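Local coordinates for protein vanadium-dependent haloperoxidase (PDB 4CIT) that probably acts as a vanadate-dependent iodoperoxidase, using hydrogen peroxide to oxidise iodide, at residues D170-A173 with Q174-M178; S327-D330 with E331-S335; Y364-G367 with H368-V371; H424-A427 with A428-G432; G432-Q435 with G436-G440. All coordinates share one frame; numbering follows the deposited sequence.

How the contacts relate
Contacts 2, 3 and 4 meet around the bound vanadate, and contact 5 continues the helix of contact 4. Contacts 3 and 4 are the closest pair, with centres about 8 Å apart; the amide Ser-366 N lies 3.2 Å from Ala-428 O, a probable hydrogen bond, and both contacts touch the same vanadate oxygen. Contact 2 adds Lys-332 to the pocket, its NZ lying 2.8 Å from Thr-365 O of contact 3. Contact 5 shares Gly-432 with contact 4 and reaches contacts 2 and 3 through Gln-435. Contact 1 stands apart at the surface, its nearest atoms about 9 Å from those of contact 2 and about 16 Å from those of contact 3.

Contact 1 of 5, residues D170-A173 with Q174-M178; sequences DNYA and QTRTM
Tyr-172 sets its CG opposite the backbone N (chi1 175°), while Arg-176 bends at chi2 and again at chi3 (91°), folding its guanidinium back over the phenol four residues earlier. The two flat groups stack with planes only 9° apart and centres 4.0 Å apart. CZ of the arginine lies 3.4 Å from Tyr-172 CE1, and the CD methylene sits over the same ring face in a CH-pi contact.

The guanidinium is also gripped at its edge. Its NE donates to Tyr-172 O at 3.1 Å, and NH2 donates to Thr-175 OG1 at 2.9 Å. That hydroxyl passes its own proton to Tyr-172 O, also 2.9 Å away, so a single carbonyl takes two good bonds, which arrive from opposite faces of its plane. Bonds at the edge and stacking on a face together should hold the group against turning. NH1 reaches a water that is weakly linked to Tyr-172 OH, and NH2 has a further partner in Glu-203, by a salt bridge. Trp-206 packs against both stacked residues.

Round the turn, Asn-171 OD1 lies against Gln-174 CB at 3.3 Å, its ND2 being bonded to Lys-208 O. A water bridges Asn-171 N and Gln-174 OE1. Upstream, Asp-170 OD2 is salt-bridged to Arg-64 of helix 59-80. The bond from Tyr-172 N to Asp-170 OD1, 3.0 Å long, is an Asx turn, which leads into the short, weakly bonded helix 172-175 at the surface; a type I beta turn from Thr-175 to Met-178 follows.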
loop_
_atom_site.group_PDB
_atom_site.type_symbol
_atom_site.label_atom_id
_atom_site.label_comp_id
_atom_site.label_asym_id
_atom_site.label_seq_id
_atom_site.Cartn_x
_atom_site.Cartn_y
_atom_site.Cartn_z
ATOM N N ASP A 170 -17.849 0.934 -4.230
ATOM C CA ASP A 170 -17.094 0.469 -3.069
ATOM C C ASP A 170 -17.254 1.350 -1.805
ATOM O O ASP A 170 -16.595 1.152 -0.803
ATOM C CB ASP A 170 -15.616 0.329 -3.404
ATOM C CG ASP A 170 -14.845 1.633 -3.417
ATOM O OD1 ASP A 170 -15.401 2.742 -3.459
ATOM O OD2 ASP A 170 -13.589 1.505 -3.453
ATOM N N ASN A 171 -18.150 2.304 -1.847
ATOM C CA ASN A 171 -18.430 3.186 -0.698
ATOM C C ASN A 171 -17.501 4.309 -0.440
ATOM O O ASN A 171 -17.726 5.145 0.469
ATOM C CB ASN A 171 -18.711 2.417 0.596
ATOM C CG ASN A 171 -19.798 3.101 1.462
ATOM O OD1 ASN A 171 -20.815 3.586 0.949
ATOM N ND2 ASN A 171 -19.662 2.995 2.751
ATOM N N TYR A 172 -16.452 4.436 -1.255
ATOM C CA TYR A 172 -15.510 5.545 -1.056
ATOM C C TYR A 172 -16.257 6.869 -1.255
ATOM O O TYR A 172 -16.092 7.820 -0.511
ATOM C CB TYR A 172 -14.395 5.477 -2.070
ATOM C CG TYR A 172 -13.436 6.604 -2.060
ATOM C CD1 TYR A 172 -12.467 6.668 -1.073
ATOM C CD2 TYR A 172 -13.449 7.592 -3.041
ATOM C CE1 TYR A 172 -11.561 7.693 -1.017
ATOM C CE2 TYR A 172 -12.505 8.644 -3.026
ATOM C CZ TYR A 172 -11.604 8.709 -1.967
ATOM O OH TYR A 172 -10.671 9.693 -1.850
ATOM N N ALA A 173 -17.063 6.938 -2.302
ATOM C CA ALA A 173 -17.671 8.280 -2.619
ATOM C C ALA A 173 -18.539 8.687 -1.426
ATOM O O ALA A 173 -18.569 9.841 -1.090
ATOM C CB ALA A 173 -18.545 8.244 -3.846
ATOM N N GLN A 174 -19.280 7.768 -0.883
ATOM C CA GLN A 174 -20.224 8.030 0.192
ATOM C C GLN A 174 -19.525 8.390 1.452
ATOM O O GLN A 174 -20.051 9.177 2.221
ATOM C CB GLN A 174 -21.134 6.855 0.461
ATOM C CG GLN A 174 -22.157 6.663 -0.639
ATOM C CD GLN A 174 -21.647 5.946 -1.861
ATOM O OE1 GLN A 174 -20.474 5.538 -1.978
ATOM N NE2 GLN A 174 -22.517 5.886 -2.855
ATOM N N THR A 175 -18.350 7.807 1.717
ATOM C CA THR A 175 -17.662 8.167 2.946
ATOM C C THR A 175 -16.989 9.537 2.895
ATOM O O THR A 175 -16.584 10.050 3.930
ATOM C CB THR A 175 -16.575 7.109 3.321
ATOM O OG1 THR A 175 -15.654 7.029 2.238
ATOM C CG2 THR A 175 -17.158 5.802 3.723
ATOM N N ARG A 176 -16.909 10.194 1.748
ATOM C CA ARG A 176 -16.302 11.527 1.646
ATOM C C ARG A 176 -17.034 12.596 2.475
ATOM O O ARG A 176 -16.400 13.457 2.994
ATOM C CB ARG A 176 -16.206 12.039 0.183
ATOM C CG ARG A 176 -15.465 11.150 -0.774
ATOM C CD ARG A 176 -13.994 10.984 -0.336
ATOM N NE ARG A 176 -13.932 9.798 0.546
ATOM C CZ ARG A 176 -13.004 9.542 1.464
ATOM N NH1 ARG A 176 -11.992 10.378 1.622
ATOM N NH2 ARG A 176 -13.107 8.425 2.228
ATOM N N THR A 177 -18.341 12.459 2.614
ATOM C CA THR A 177 -19.168 13.452 3.317
ATOM C C THR A 177 -19.842 12.853 4.527
ATOM O O THR A 177 -20.842 13.398 5.041
ATOM C CB THR A 177 -20.239 14.009 2.378
ATOM O OG1 THR A 177 -21.012 12.922 1.824
ATOM C CG2 THR A 177 -19.583 14.770 1.265
ATOM N N MET A 178 -19.275 11.772 5.063
ATOM C CA MET A 178 -19.787 11.212 6.306
ATOM C C MET A 178 -19.459 12.159 7.459
ATOM O O MET A 178 -18.380 12.710 7.477
ATOM C CB MET A 178 -19.217 9.827 6.546
ATOM C CG MET A 178 -20.181 8.743 6.151
ATOM S SD MET A 178 -19.505 7.063 6.329
ATOM C CE MET A 178 -20.451 6.334 4.948
HETATM O O HOH W 1 -19.718 3.738 -3.862
HETATM O O HOH W 2 -10.963 12.477 -0.020
#

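Contact 2 of 5, residues S327-D330 with E331-S335; sequences SCWD and EKYRS
Arg-334 grips Asp-330 end-on, NH2 and NH1 both closing on the one oxygen OD2, at 2.8 and 2.9 Å. They come from the same face of the carboxylate: NH2 on the syn side and not far from the plane, NH1 well above it. The bend in the arginine at chi3 (-57°) also lets NH1 meet Glu-331 OE1 at 2.8 Å. One guanidinium thus sits between two acids and probably eases the repulsion between them, while Asp-330 OD1 is held by Asn-207. These i to i+4 and i to i+3 pairs line one side of the last turns of helix 307-335, whose backbone bonds include Lys-332 N to Cys-328 O at 2.8 Å.

On another side Lys-332 runs over the indole of Trp-329, with CD 3.7 Å from the centre of the six-membered ring, almost straight above it. Cys-328 SG touches CE beside it. The bend at chi4 then sends NZ on to a vanadate oxygen and to Pro-362 O. Tyr-333 also meets the indole, its CE2 3.6 Å from Trp-329 CD1 with the rings oblique, and Phe-361 packs against it too; Trp-329 NE1 and Tyr-333 OH both bond to Ile-202 O.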
loop_
_atom_site.group_PDB
_atom_site.type_symbol
_atom_site.label_atom_id
_atom_site.label_comp_id
_atom_site.label_asym_id
_atom_site.label_seq_id
_atom_site.Cartn_x
_atom_site.Cartn_y
_atom_site.Cartn_z
ATOM N N SER A 327 -8.403 -3.348 7.447
ATOM C CA SER A 327 -8.281 -4.092 8.711
ATOM C C SER A 327 -7.617 -3.221 9.805
ATOM O O SER A 327 -8.074 -3.201 10.962
ATOM C CB SER A 327 -7.516 -5.387 8.445
ATOM O OG SER A 327 -7.389 -6.159 9.619
ATOM N N CYS A 328 -6.551 -2.521 9.459
ATOM C CA CYS A 328 -5.824 -1.744 10.435
ATOM C C CYS A 328 -6.610 -0.518 10.879
ATOM O O CYS A 328 -6.778 -0.286 12.101
ATOM C CB CYS A 328 -4.507 -1.345 9.854
ATOM S SG CYS A 328 -3.548 -0.297 11.005
ATOM N N TRP A 329 -7.184 0.231 9.938
ATOM C CA TRP A 329 -8.032 1.384 10.257
ATOM C C TRP A 329 -9.316 1.013 11.051
ATOM O O TRP A 329 -9.768 1.759 11.914
ATOM C CB TRP A 329 -8.361 2.223 9.038
ATOM C CG TRP A 329 -7.542 3.462 8.967
ATOM C CD1 TRP A 329 -8.003 4.767 9.078
ATOM C CD2 TRP A 329 -6.095 3.567 8.881
ATOM N NE1 TRP A 329 -6.963 5.633 9.080
ATOM C CE2 TRP A 329 -5.777 4.943 8.924
ATOM C CE3 TRP A 329 -5.073 2.645 8.753
ATOM C CZ2 TRP A 329 -4.479 5.398 8.835
ATOM C CZ3 TRP A 329 -3.788 3.095 8.673
ATOM C CH2 TRP A 329 -3.486 4.448 8.758
ATOM N N ASP A 330 -9.872 -0.152 10.782
ATOM C CA ASP A 330 -10.952 -0.758 11.574
ATOM C C ASP A 330 -10.554 -0.820 13.053
ATOM O O ASP A 330 -11.314 -0.406 13.968
ATOM C CB ASP A 330 -11.352 -2.192 11.041
ATOM C CG ASP A 330 -12.468 -2.806 11.798
ATOM O OD1 ASP A 330 -13.586 -2.182 11.744
ATOM O OD2 ASP A 330 -12.244 -3.782 12.558
ATOM N N GLU A 331 -9.359 -1.352 13.309
ATOM C CA GLU A 331 -8.931 -1.441 14.679
ATOM C C GLU A 331 -8.568 -0.071 15.254
ATOM O O GLU A 331 -8.857 0.240 16.468
ATOM C CB GLU A 331 -7.711 -2.343 14.808
ATOM C CG GLU A 331 -7.197 -2.529 16.244
ATOM C CD GLU A 331 -8.266 -2.937 17.211
ATOM O OE1 GLU A 331 -9.236 -3.633 16.856
ATOM O OE2 GLU A 331 -8.205 -2.491 18.398
ATOM N N LYS A 332 -7.933 0.757 14.444
ATOM C CA LYS A 332 -7.513 2.064 15.008
ATOM C C LYS A 332 -8.680 2.817 15.656
ATOM O O LYS A 332 -8.509 3.471 16.700
ATOM C CB LYS A 332 -6.841 2.985 13.951
ATOM C CG LYS A 332 -5.449 2.595 13.572
ATOM C CD LYS A 332 -4.777 3.481 12.497
ATOM C CE LYS A 332 -3.314 3.213 12.295
ATOM N NZ LYS A 332 -2.497 3.311 13.543
ATOM N N TYR A 333 -9.797 2.857 14.934
ATOM C CA TYR A 333 -10.963 3.611 15.330
ATOM C C TYR A 333 -11.893 2.815 16.258
ATOM O O TYR A 333 -12.730 3.392 16.889
ATOM C CB TYR A 333 -11.635 4.343 14.126
ATOM C CG TYR A 333 -10.820 5.444 13.637
ATOM C CD1 TYR A 333 -10.871 6.713 14.192
ATOM C CD2 TYR A 333 -9.933 5.258 12.585
ATOM C CE1 TYR A 333 -10.075 7.725 13.763
ATOM C CE2 TYR A 333 -9.121 6.263 12.159
ATOM C CZ TYR A 333 -9.175 7.544 12.730
ATOM O OH TYR A 333 -8.422 8.570 12.228
ATOM N N ARG A 334 -11.649 1.530 16.453
ATOM C CA ARG A 334 -12.289 0.750 17.518
ATOM C C ARG A 334 -11.628 1.070 18.836
ATOM O O ARG A 334 -12.312 1.415 19.809
ATOM C CB ARG A 334 -12.258 -0.743 17.208
ATOM C CG ARG A 334 -12.644 -1.688 18.366
ATOM C CD ARG A 334 -12.567 -3.186 18.099
ATOM N NE ARG A 334 -13.402 -3.488 16.969
ATOM C CZ ARG A 334 -12.963 -3.664 15.729
ATOM N NH1 ARG A 334 -11.661 -3.721 15.404
ATOM N NH2 ARG A 334 -13.869 -3.851 14.797
ATOM N N SER A 335 -10.310 0.963 18.921
ATOM C CA SER A 335 -9.581 1.123 20.178
ATOM C C SER A 335 -9.311 2.644 20.492
ATOM O O SER A 335 -9.215 3.038 21.667
ATOM C CB SER A 335 -8.303 0.293 20.151
ATOM O OG SER A 335 -7.471 0.650 19.093
#

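Contact 3 of 5, residues Y364-G367 with H368-V371; sequences YTSG and HSVV. With VO4 (vanadate ion), chain D; VO4 (vanadate ion), chain E; VO4 (vanadate ion), chain C.
Ser-366 O and Gly-367 O accept from Val-370 N and Val-371 N, each at 2.9 Å, and so open helix 367-383 with Ser-366 at the N-cap. The serine hydroxyl takes part in three bonds. It receives Ser-369 N at 3.1 Å, the capping bond; it receives the Ser-369 hydroxyl as well; and it donates to vanadate O2 (chain D) at 2.6 Å. With chi1 at 160°, OG lies beside the carbonyl carbon, where it can face the first turn of the helix and the anion together. Replacing Ser-366 by an alanine would probably leave Ser-369 N and OG without their acceptor and take one donor from the vanadate, with the cap of the helix lost.

Gly-367 contributes only its backbone, giving N-H to vanadate O3 (chain E) at 2.9 Å. His-368 then turns its ring so that ND1 reaches two oxygens, O2 (chain D) at 3.0 Å and O1 (chain C) at 3.1 Å; O1 lies in the ring plane at the edge. The other ring nitrogen, NE2, is held by Trp-266 O and Asp-267 O, which should help fix the rotation of the ring.

On the far side of the cap, Thr-365 OG1 meets Val-370 CG2 at 3.4 Å and is bonded to Gln-435. A cis peptide precedes this threonine.

A hydroxyl, a backbone amide at a helix start and an imidazole N-H are thus all aimed at one oxyanion, joined by Arg-418 and Lys-332, and the positive end of the helix would probably add to the attraction.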
loop_
_atom_site.group_PDB
_atom_site.type_symbol
_atom_site.label_atom_id
_atom_site.label_comp_id
_atom_site.label_asym_id
_atom_site.label_seq_id
_atom_site.Cartn_x
_atom_site.Cartn_y
_atom_site.Cartn_z
ATOM N N TYR A 364 -3.415 2.177 17.630
ATOM C CA TYR A 364 -3.346 0.708 17.698
ATOM C C TYR A 364 -4.280 0.103 16.655
ATOM O O TYR A 364 -5.430 0.440 16.664
ATOM C CB TYR A 364 -3.793 0.249 19.091
ATOM C CG TYR A 364 -3.723 -1.234 19.355
ATOM C CD1 TYR A 364 -2.585 -1.856 19.749
ATOM C CD2 TYR A 364 -4.865 -2.034 19.163
ATOM C CE1 TYR A 364 -2.554 -3.219 20.014
ATOM C CE2 TYR A 364 -4.866 -3.373 19.423
ATOM C CZ TYR A 364 -3.719 -3.964 19.843
ATOM O OH TYR A 364 -3.698 -5.286 20.160
ATOM N N THR A 365 -3.869 -0.778 15.800
ATOM C CA THR A 365 -2.487 -1.274 15.601
ATOM C C THR A 365 -1.747 -0.366 14.602
ATOM O O THR A 365 -2.339 0.566 14.006
ATOM C CB THR A 365 -2.555 -2.702 15.013
ATOM O OG1 THR A 365 -3.533 -2.674 13.946
ATOM C CG2 THR A 365 -2.860 -3.730 16.087
ATOM N N SER A 366 -0.433 -0.550 14.453
ATOM C CA SER A 366 0.423 0.241 13.592
ATOM C C SER A 366 0.235 -0.105 12.110
ATOM O O SER A 366 0.327 -1.289 11.761
ATOM C CB SER A 366 1.880 -0.037 13.930
ATOM O OG SER A 366 2.765 0.344 12.849
ATOM N N GLY A 367 -0.109 0.916 11.302
ATOM C CA GLY A 367 -0.235 0.767 9.901
ATOM C C GLY A 367 0.986 0.205 9.205
ATOM O O GLY A 367 0.890 -0.705 8.362
ATOM N N HIS A 368 2.150 0.742 9.543
ATOM C CA HIS A 368 3.356 0.223 9.004
ATOM C C HIS A 368 3.480 -1.256 9.257
ATOM O O HIS A 368 3.932 -2.050 8.392
ATOM C CB HIS A 368 4.587 0.906 9.606
ATOM C CG HIS A 368 4.865 2.249 9.072
ATOM N ND1 HIS A 368 4.057 3.332 9.337
ATOM C CD2 HIS A 368 5.935 2.723 8.367
ATOM C CE1 HIS A 368 4.564 4.393 8.714
ATOM N NE2 HIS A 368 5.726 4.059 8.186
ATOM N N SER A 369 3.166 -1.664 10.495
ATOM C CA SER A 369 3.266 -3.053 10.900
ATOM C C SER A 369 2.304 -3.994 10.188
ATOM O O SER A 369 2.744 -5.054 9.645
ATOM C CB SER A 369 3.136 -3.258 12.405
ATOM O OG SER A 369 4.146 -2.461 13.023
ATOM N N VAL A 370 1.047 -3.557 10.074
ATOM C CA VAL A 370 0.047 -4.359 9.434
ATOM C C VAL A 370 0.350 -4.475 7.916
ATOM O O VAL A 370 0.254 -5.573 7.337
ATOM C CB VAL A 370 -1.392 -3.869 9.727
ATOM C CG1 VAL A 370 -2.390 -4.734 8.963
ATOM C CG2 VAL A 370 -1.810 -3.888 11.223
ATOM N N VAL A 371 0.609 -3.343 7.246
ATOM C CA VAL A 371 0.762 -3.301 5.789
ATOM C C VAL A 371 2.011 -4.022 5.403
ATOM O O VAL A 371 1.998 -4.826 4.501
ATOM C CB VAL A 371 0.702 -1.875 5.217
ATOM C CG1 VAL A 371 0.826 -1.837 3.708
ATOM C CG2 VAL A 371 -0.624 -1.233 5.664
HETATM O O2 VO4 D . 2.948 2.832 12.064
HETATM O O3 VO4 E . 0.033 3.475 12.587
HETATM O O1 VO4 C . 1.364 4.580 10.281
#

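Contact 4 of 5, residues H424-A427 with A428-G432; sequences HYRA and AIEVG. With VO4 (vanadate ion), chain B; VO4 (vanadate ion), chain F; VO4 (vanadate ion), chain D.
Ala-428 CB meets the imidazole of His-424 obliquely, 3.7 Å from ND1, while the edge of the ring carries the vanadate. NE2 binds the vanadium at 2.2 Å; vanadate O2 (chain D) lies close to the ring plane and O4 (chain F) obliquely to it. Oxygen O1 (chain C) sits across the vanadium from NE2, so the histidine takes an apical place, as in other vanadium haloperoxidases. All this happens just ahead of helix 426-446, with Tyr-425 at its N-cap. Glu-363 accepts from both His-424 ND1 and Tyr-425 N, a second-shell acid that holds the ring in its setting.

Two further flat groups, of Arg-426 and Glu-430, meet one turn apart. OE2 comes to the edge of the guanidinium, 2.6 Å from NH1, but the planes stand 81° apart and the N-H points poorly (128°), so the salt bridge carries a weak hydrogen bond. Arg-426 NH2 has a second acid in Glu-242.

Ile-429, on the first turn of the helix, backs the histidine. Its CG1, anti to the carbonyl carbon (chi1 -63°), rests 3.8 Å from His-424 CB and 3.5 Å from Tyr-425 O, and the side chain also packs on helix 407-420 at Ala-415 and Met-419. With an alanine here, CG1 and CD1 would be gone and a gap is likely to open behind His-424 CB, leaving the backbone of His-424 and Tyr-425 less firmly backed. One turn on, Val-431 N bonds to Ala-427 O at 2.8 Å, and Val-431 CG2 lies 3.2 Å from that same oxygen.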
loop_
_atom_site.group_PDB
_atom_site.type_symbol
_atom_site.label_atom_id
_atom_site.label_comp_id
_atom_site.label_asym_id
_atom_site.label_seq_id
_atom_site.Cartn_x
_atom_site.Cartn_y
_atom_site.Cartn_z
ATOM N N HIS A 424 4.770 4.627 18.283
ATOM C CA HIS A 424 3.994 3.411 18.622
ATOM C C HIS A 424 4.523 2.745 19.820
ATOM O O HIS A 424 5.734 2.635 20.011
ATOM C CB HIS A 424 3.950 2.398 17.444
ATOM C CG HIS A 424 2.971 2.758 16.355
ATOM N ND1 HIS A 424 1.613 2.798 16.533
ATOM C CD2 HIS A 424 3.190 3.177 15.079
ATOM C CE1 HIS A 424 1.030 3.144 15.390
ATOM N NE2 HIS A 424 1.967 3.393 14.494
ATOM N N TYR A 425 3.623 2.145 20.589
ATOM C CA TYR A 425 4.009 1.207 21.660
ATOM C C TYR A 425 4.305 -0.190 21.083
ATOM O O TYR A 425 3.839 -0.564 19.987
ATOM C CB TYR A 425 2.853 1.046 22.682
ATOM C CG TYR A 425 2.204 2.337 23.176
ATOM C CD1 TYR A 425 2.778 3.125 24.100
ATOM C CD2 TYR A 425 1.036 2.765 22.616
ATOM C CE1 TYR A 425 2.186 4.353 24.522
ATOM C CE2 TYR A 425 0.410 3.942 23.023
ATOM C CZ TYR A 425 1.003 4.756 23.963
ATOM O OH TYR A 425 0.305 5.914 24.264
ATOM N N ARG A 426 4.942 -1.038 21.886
ATOM C CA ARG A 426 5.231 -2.393 21.479
ATOM C C ARG A 426 4.038 -3.163 20.980
ATOM O O ARG A 426 4.153 -3.904 19.950
ATOM C CB ARG A 426 5.994 -3.151 22.610
ATOM C CG ARG A 426 6.290 -4.640 22.321
ATOM C CD ARG A 426 6.974 -5.226 23.547
ATOM N NE ARG A 426 8.333 -4.696 23.633
ATOM C CZ ARG A 426 9.388 -5.152 22.959
ATOM N NH1 ARG A 426 9.293 -6.243 22.193
ATOM N NH2 ARG A 426 10.590 -4.555 23.094
ATOM N N ALA A 427 2.931 -3.115 21.708
ATOM C CA ALA A 427 1.739 -3.932 21.317
ATOM C C ALA A 427 1.237 -3.602 19.931
ATOM O O ALA A 427 0.920 -4.522 19.126
ATOM C CB ALA A 427 0.642 -3.822 22.316
ATOM N N ALA A 428 1.180 -2.294 19.594
ATOM C CA ALA A 428 0.688 -1.876 18.271
ATOM C C ALA A 428 1.572 -2.410 17.160
ATOM O O ALA A 428 1.078 -2.818 16.102
ATOM C CB ALA A 428 0.650 -0.351 18.202
ATOM N N ILE A 429 2.849 -2.583 17.453
ATOM C CA ILE A 429 3.796 -3.080 16.517
ATOM C C ILE A 429 3.776 -4.604 16.387
ATOM O O ILE A 429 3.601 -5.136 15.277
ATOM C CB ILE A 429 5.245 -2.615 16.905
ATOM C CG1 ILE A 429 5.356 -1.064 16.853
ATOM C CG2 ILE A 429 6.288 -3.320 16.068
ATOM C CD1 ILE A 429 6.588 -0.561 17.539
ATOM N N GLU A 430 3.875 -5.304 17.520
ATOM C CA GLU A 430 3.924 -6.789 17.524
ATOM C C GLU A 430 2.596 -7.395 17.114
ATOM O O GLU A 430 2.545 -8.276 16.226
ATOM C CB GLU A 430 4.334 -7.269 18.876
ATOM C CG GLU A 430 5.796 -6.866 19.100
ATOM C CD GLU A 430 6.373 -7.487 20.368
ATOM O OE1 GLU A 430 5.639 -8.054 21.140
ATOM O OE2 GLU A 430 7.562 -7.361 20.580
ATOM N N VAL A 431 1.528 -6.860 17.679
ATOM C CA VAL A 431 0.211 -7.331 17.354
ATOM C C VAL A 431 -0.135 -6.935 15.923
ATOM O O VAL A 431 -0.812 -7.710 15.150
ATOM C CB VAL A 431 -0.875 -6.879 18.359
ATOM C CG1 VAL A 431 -2.203 -7.352 17.855
ATOM C CG2 VAL A 431 -0.512 -7.360 19.764
ATOM N N GLY A 432 0.311 -5.748 15.491
ATOM C CA GLY A 432 0.071 -5.316 14.114
ATOM C C GLY A 432 0.740 -6.178 13.058
ATOM O O GLY A 432 0.136 -6.525 12.034
HETATM V V VO4 B . 1.635 4.088 12.481
HETATM O O4 VO4 F . 1.821 5.591 12.928
HETATM O O2 VO4 D . 2.948 2.832 12.064
#

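Contact 5 of 5, residues G432-Q435 with G436-G440; sequences GVKQ and GRDLG
Lys-434 and Asp-438 pair across one turn of helix, the lysine bending at its end and the aspartate leaning back. The lysine leaves with CG opposite its backbone N (chi1 172°), stays extended as far as CE, and only there turns, at chi4 (48°), to bring NZ down on OD2 of the aspartate at 2.9 Å. Asp-438 tips its carboxylate back toward the earlier turn, with CG beside its own N, and receives the ammonium on the syn lone pair of OD2. The salt bridge spans the more exposed side of the helix.

Regular i to i+4 bonds run beneath it, such as Asp-438 N to Lys-434 O at 2.8 Å and Gly-436 N to Gly-432 O at 2.9 Å. This is the middle of helix 426-446, in the mainly helical PAP2 region, where Val-433, Gln-435 and Arg-437 pack against helix 367-383.

Arg-437, extended from CG to NE, lies alongside Val-433 and points the same way. The valine offers its CG1 methyl to one guanidinium face, near the rim; the closeness of that approach is doubtful, since the arginine was modelled in two conformers. In the conformer described, NH2 is salt-bridged to Asp-412 of helix 407-420.

Gln-435 is straight from CB outward (chi2 178°), a reach that puts its amide between two hydroxyls: OE1 is hydrogen-bonded to Thr-365 OG1 and NE2 to Ser-327 OG. Leu-439, whose N donates to Gln-435 O at 3.0 Å, packs on Leu-214 and Phe-220.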
loop_
_atom_site.group_PDB
_atom_site.type_symbol
_atom_site.label_atom_id
_atom_site.label_comp_id
_atom_site.label_asym_id
_atom_site.label_seq_id
_atom_site.Cartn_x
_atom_site.Cartn_y
_atom_site.Cartn_z
ATOM N N GLY A 432 0.311 -5.748 15.491
ATOM C CA GLY A 432 0.071 -5.316 14.114
ATOM C C GLY A 432 0.740 -6.178 13.058
ATOM O O GLY A 432 0.136 -6.525 12.034
ATOM N N VAL A 433 1.995 -6.531 13.290
ATOM C CA VAL A 433 2.686 -7.485 12.377
ATOM C C VAL A 433 1.950 -8.803 12.269
ATOM O O VAL A 433 1.757 -9.369 11.176
ATOM C CB VAL A 433 4.117 -7.807 12.883
ATOM C CG1 VAL A 433 4.653 -9.042 12.086
ATOM C CG2 VAL A 433 4.993 -6.613 12.677
ATOM N N LYS A 434 1.481 -9.350 13.395
ATOM C CA LYS A 434 0.669 -10.554 13.370
ATOM C C LYS A 434 -0.597 -10.443 12.583
ATOM O O LYS A 434 -0.987 -11.316 11.816
ATOM C CB LYS A 434 0.367 -10.977 14.828
ATOM C CG LYS A 434 -0.652 -12.117 14.952
ATOM C CD LYS A 434 -0.864 -12.544 16.426
ATOM C CE LYS A 434 -2.109 -13.478 16.493
ATOM N NZ LYS A 434 -2.124 -14.591 15.465
ATOM N N GLN A 435 -1.311 -9.367 12.847
ATOM C CA GLN A 435 -2.534 -8.994 12.096
ATOM C C GLN A 435 -2.247 -8.968 10.604
ATOM O O GLN A 435 -3.008 -9.590 9.818
ATOM C CB GLN A 435 -3.046 -7.672 12.613
ATOM C CG GLN A 435 -4.338 -7.198 11.932
ATOM C CD GLN A 435 -4.861 -5.892 12.519
ATOM O OE1 GLN A 435 -4.314 -5.301 13.471
ATOM N NE2 GLN A 435 -5.818 -5.333 11.817
ATOM N N GLY A 436 -1.209 -8.288 10.142
ATOM C CA GLY A 436 -0.917 -8.216 8.726
ATOM C C GLY A 436 -0.480 -9.565 8.096
ATOM O O GLY A 436 -0.918 -9.914 7.015
ATOM N N ARG A 437 0.314 -10.341 8.836
ATOM C CA ARG A 437 0.765 -11.645 8.369
ATOM C C ARG A 437 -0.450 -12.607 8.295
ATOM O O ARG A 437 -0.654 -13.326 7.268
ATOM C CB ARG A 437 1.959 -12.202 9.242
ATOM C CG ARG A 437 3.337 -11.501 8.995
ATOM C CD ARG A 437 4.508 -11.958 9.953
ATOM N NE ARG A 437 5.749 -11.243 9.603
ATOM C CZ ARG A 437 6.770 -10.867 10.391
ATOM N NH1 ARG A 437 6.818 -11.158 11.675
ATOM N NH2 ARG A 437 7.766 -10.159 9.859
ATOM N N ASP A 438 -1.348 -12.544 9.273
ATOM C CA ASP A 438 -2.555 -13.370 9.251
ATOM C C ASP A 438 -3.444 -12.988 8.053
ATOM O O ASP A 438 -4.009 -13.916 7.346
ATOM C CB ASP A 438 -3.321 -13.345 10.537
ATOM C CG ASP A 438 -2.612 -14.070 11.713
ATOM O OD1 ASP A 438 -1.609 -14.753 11.455
ATOM O OD2 ASP A 438 -3.109 -13.909 12.865
ATOM N N LEU A 439 -3.638 -11.692 7.841
ATOM C CA LEU A 439 -4.451 -11.209 6.730
ATOM C C LEU A 439 -3.807 -11.602 5.364
ATOM O O LEU A 439 -4.490 -12.051 4.450
ATOM C CB LEU A 439 -4.680 -9.707 6.864
ATOM C CG LEU A 439 -5.586 -9.053 5.808
ATOM C CD1 LEU A 439 -6.237 -7.788 6.404
ATOM C CD2 LEU A 439 -4.760 -8.669 4.595
ATOM N N GLY A 440 -2.507 -11.451 5.240
ATOM C CA GLY A 440 -1.816 -11.684 3.998
ATOM C C GLY A 440 -1.851 -13.187 3.703
ATOM O O GLY A 440 -2.067 -13.547 2.524
#